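Local structure of toll-like receptor 6, Variable lymphocyte receptor B (Mus musculus, 3A79) at residues E295-S300 against F328-I333. The protein probably senses microbial lipopeptides as the extracellular leucine-rich-repeat domain of an innate immune receptor, here fused to a hagfish variable lymphocyte receptor fragment. Residues are numbered along the deposited sequence; the frame is centred on the assembly and turned at random.
Sequences EEFTYS and FAEMNI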
loop_
_atom_site.group_PDB
_atom_site.type_symbol
_atom_site.label_atom_id
_atom_site.label_comp_id
_atom_site.label_asym_id
_atom_site.label_seq_id
_atom_site.Cartn_x
_atom_site.Cartn_y
_atom_site.Cartn_z
ATOM N N GLU B 295 24.351 -1.878 18.296
ATOM C CA GLU B 295 25.102 -2.990 18.869
ATOM C C GLU B 295 26.402 -3.250 18.114
ATOM O O GLU B 295 26.469 -3.099 16.891
ATOM C CB GLU B 295 24.238 -4.254 18.910
ATOM C CG GLU B 295 22.959 -4.102 19.729
ATOM C CD GLU B 295 23.214 -4.004 21.221
ATOM O OE1 GLU B 295 24.092 -4.742 21.716
ATOM O OE2 GLU B 295 22.531 -3.200 21.899
ATOM N N GLU B 296 27.436 -3.636 18.853
ATOM C CA GLU B 296 28.722 -3.957 18.252
ATOM C C GLU B 296 28.641 -5.259 17.473
ATOM O O GLU B 296 28.050 -6.240 17.934
ATOM C CB GLU B 296 29.817 -4.046 19.317
ATOM C CG GLU B 296 30.051 -2.741 20.059
ATOM C CD GLU B 296 30.064 -1.539 19.127
ATOM O OE1 GLU B 296 30.773 -1.595 18.096
ATOM O OE2 GLU B 296 29.363 -0.542 19.425
ATOM N N PHE B 297 29.231 -5.259 16.285
ATOM C CA PHE B 297 29.289 -6.461 15.468
ATOM C C PHE B 297 30.265 -6.282 14.312
ATOM O O PHE B 297 30.398 -5.190 13.761
ATOM C CB PHE B 297 27.900 -6.833 14.939
ATOM C CG PHE B 297 27.304 -5.804 14.025
ATOM C CD1 PHE B 297 27.381 -5.952 12.649
ATOM C CD2 PHE B 297 26.672 -4.677 14.545
ATOM C CE1 PHE B 297 26.836 -4.993 11.805
ATOM C CE2 PHE B 297 26.129 -3.720 13.719
ATOM C CZ PHE B 297 26.206 -3.877 12.344
ATOM N N THR B 298 30.963 -7.360 13.973
ATOM C CA THR B 298 31.759 -7.430 12.758
ATOM C C THR B 298 31.498 -8.777 12.108
ATOM O O THR B 298 31.474 -9.807 12.784
ATOM C CB THR B 298 33.293 -7.266 13.013
ATOM O OG1 THR B 298 33.632 -7.683 14.345
ATOM C CG2 THR B 298 33.730 -5.815 12.803
ATOM N N TYR B 299 31.294 -8.768 10.798
ATOM C CA TYR B 299 31.124 -10.007 10.056
ATOM C C TYR B 299 32.402 -10.431 9.355
ATOM O O TYR B 299 32.828 -9.804 8.383
ATOM C CB TYR B 299 30.014 -9.852 9.041
ATOM C CG TYR B 299 28.697 -9.612 9.693
ATOM C CD1 TYR B 299 28.058 -8.390 9.576
ATOM C CD2 TYR B 299 28.106 -10.598 10.462
ATOM C CE1 TYR B 299 26.861 -8.166 10.179
ATOM C CE2 TYR B 299 26.906 -10.384 11.071
ATOM C CZ TYR B 299 26.282 -9.166 10.924
ATOM O OH TYR B 299 25.071 -8.950 11.532
ATOM N N SER B 300 33.007 -11.501 9.860
ATOM C CA SER B 300 34.225 -12.034 9.278
ATOM C C SER B 300 33.875 -13.254 8.459
ATOM O O SER B 300 32.728 -13.690 8.457
ATOM C CB SER B 300 35.206 -12.435 10.374
ATOM O OG SER B 300 35.188 -11.504 11.439
ATOM N N PHE B 328 21.786 -6.311 9.313
ATOM C CA PHE B 328 21.551 -7.209 8.180
ATOM C C PHE B 328 22.253 -6.732 6.912
ATOM O O PHE B 328 22.801 -7.528 6.166
ATOM C CB PHE B 328 20.057 -7.349 7.875
ATOM C CG PHE B 328 19.253 -7.861 9.016
ATOM C CD1 PHE B 328 18.474 -6.999 9.770
ATOM C CD2 PHE B 328 19.271 -9.204 9.341
ATOM C CE1 PHE B 328 17.731 -7.469 10.832
ATOM C CE2 PHE B 328 18.528 -9.678 10.404
ATOM C CZ PHE B 328 17.758 -8.806 11.151
ATOM N N ALA B 329 22.215 -5.431 6.654
ATOM C CA ALA B 329 22.722 -4.920 5.391
ATOM C C ALA B 329 24.201 -5.245 5.217
ATOM O O ALA B 329 24.636 -5.646 4.133
ATOM C CB ALA B 329 22.475 -3.435 5.291
ATOM N N GLU B 330 24.959 -5.093 6.301
ATOM C CA GLU B 330 26.398 -5.362 6.300
ATOM C C GLU B 330 26.760 -6.846 6.461
ATOM O O GLU B 330 27.878 -7.158 6.861
ATOM C CB GLU B 330 27.110 -4.570 7.412
ATOM C CG GLU B 330 26.642 -3.132 7.623
ATOM C CD GLU B 330 27.597 -2.344 8.515
ATOM O OE1 GLU B 330 27.137 -1.558 9.381
ATOM O OE2 GLU B 330 28.821 -2.517 8.344
ATOM N N MET B 331 25.835 -7.757 6.170
ATOM C CA MET B 331 26.130 -9.189 6.280
ATOM C C MET B 331 26.841 -9.680 5.033
ATOM O O MET B 331 26.515 -9.257 3.919
ATOM C CB MET B 331 24.867 -10.026 6.517
ATOM C CG MET B 331 24.294 -9.912 7.918
ATOM S SD MET B 331 22.826 -10.921 8.197
ATOM C CE MET B 331 22.859 -10.944 9.987
ATOM N N ASN B 332 27.813 -10.569 5.227
ATOM C CA ASN B 332 28.627 -11.076 4.126
ATOM C C ASN B 332 28.286 -12.507 3.726
ATOM O O ASN B 332 29.166 -13.361 3.595
ATOM C CB ASN B 332 30.120 -10.945 4.429
ATOM C CG ASN B 332 30.547 -11.754 5.642
ATOM O OD1 ASN B 332 29.722 -12.126 6.476
ATOM N ND2 ASN B 332 31.850 -12.025 5.749
ATOM N N ILE B 333 26.996 -12.747 3.520
ATOM C CA ILE B 333 26.513 -14.034 3.057
ATOM C C ILE B 333 25.954 -13.874 1.642
ATOM O O ILE B 333 25.826 -12.757 1.158
ATOM C CB ILE B 333 25.441 -14.561 4.006
ATOM C CG1 ILE B 333 24.310 -13.537 4.137
ATOM C CG2 ILE B 333 26.052 -14.847 5.369
ATOM C CD1 ILE B 333 23.536 -13.640 5.436
#
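With CG set opposite the carbonyl carbon in both Tyr299 (chi1 -64°) and Met331, the tyrosine ring and the methionine chain are brought against each other. Met331, extended beyond CG, lays that methylene over one face of the ring, toward the rim, 4.0 Å from CG to the centroid of the Tyr299 ring, a CH-pi contact. CG and CE both touch the phenol end, while the sulfur stands back between them, oblique to the ring, in a Met-aromatic contact; an unbranched, flexible thioether suits this. Tyrosine suits its place by offering Met331 a face and Val327 a hydroxyl, whose hydrogen bond to the Val327 carbonyl fixes the far end of the ring; the Trp274 ring also meets it. A leucine here, lacking ring and hydroxyl, would probably leave the Val327 carbonyl without this partner and Met331 with no aromatic face to pack on. At Asn332 an amide suits because one flat group carries donor and acceptor: ND2 gives a weak but nearly straight bond to Ser300 O (3.3 Å, 173°), and OD1 accepts from the Trp274 indole. Within the TLR6 part, the contact joins the loop holding 295-300 to the end of helix 321-329 and the turn after it, on the convex side of a leucine-rich-repeat solenoid.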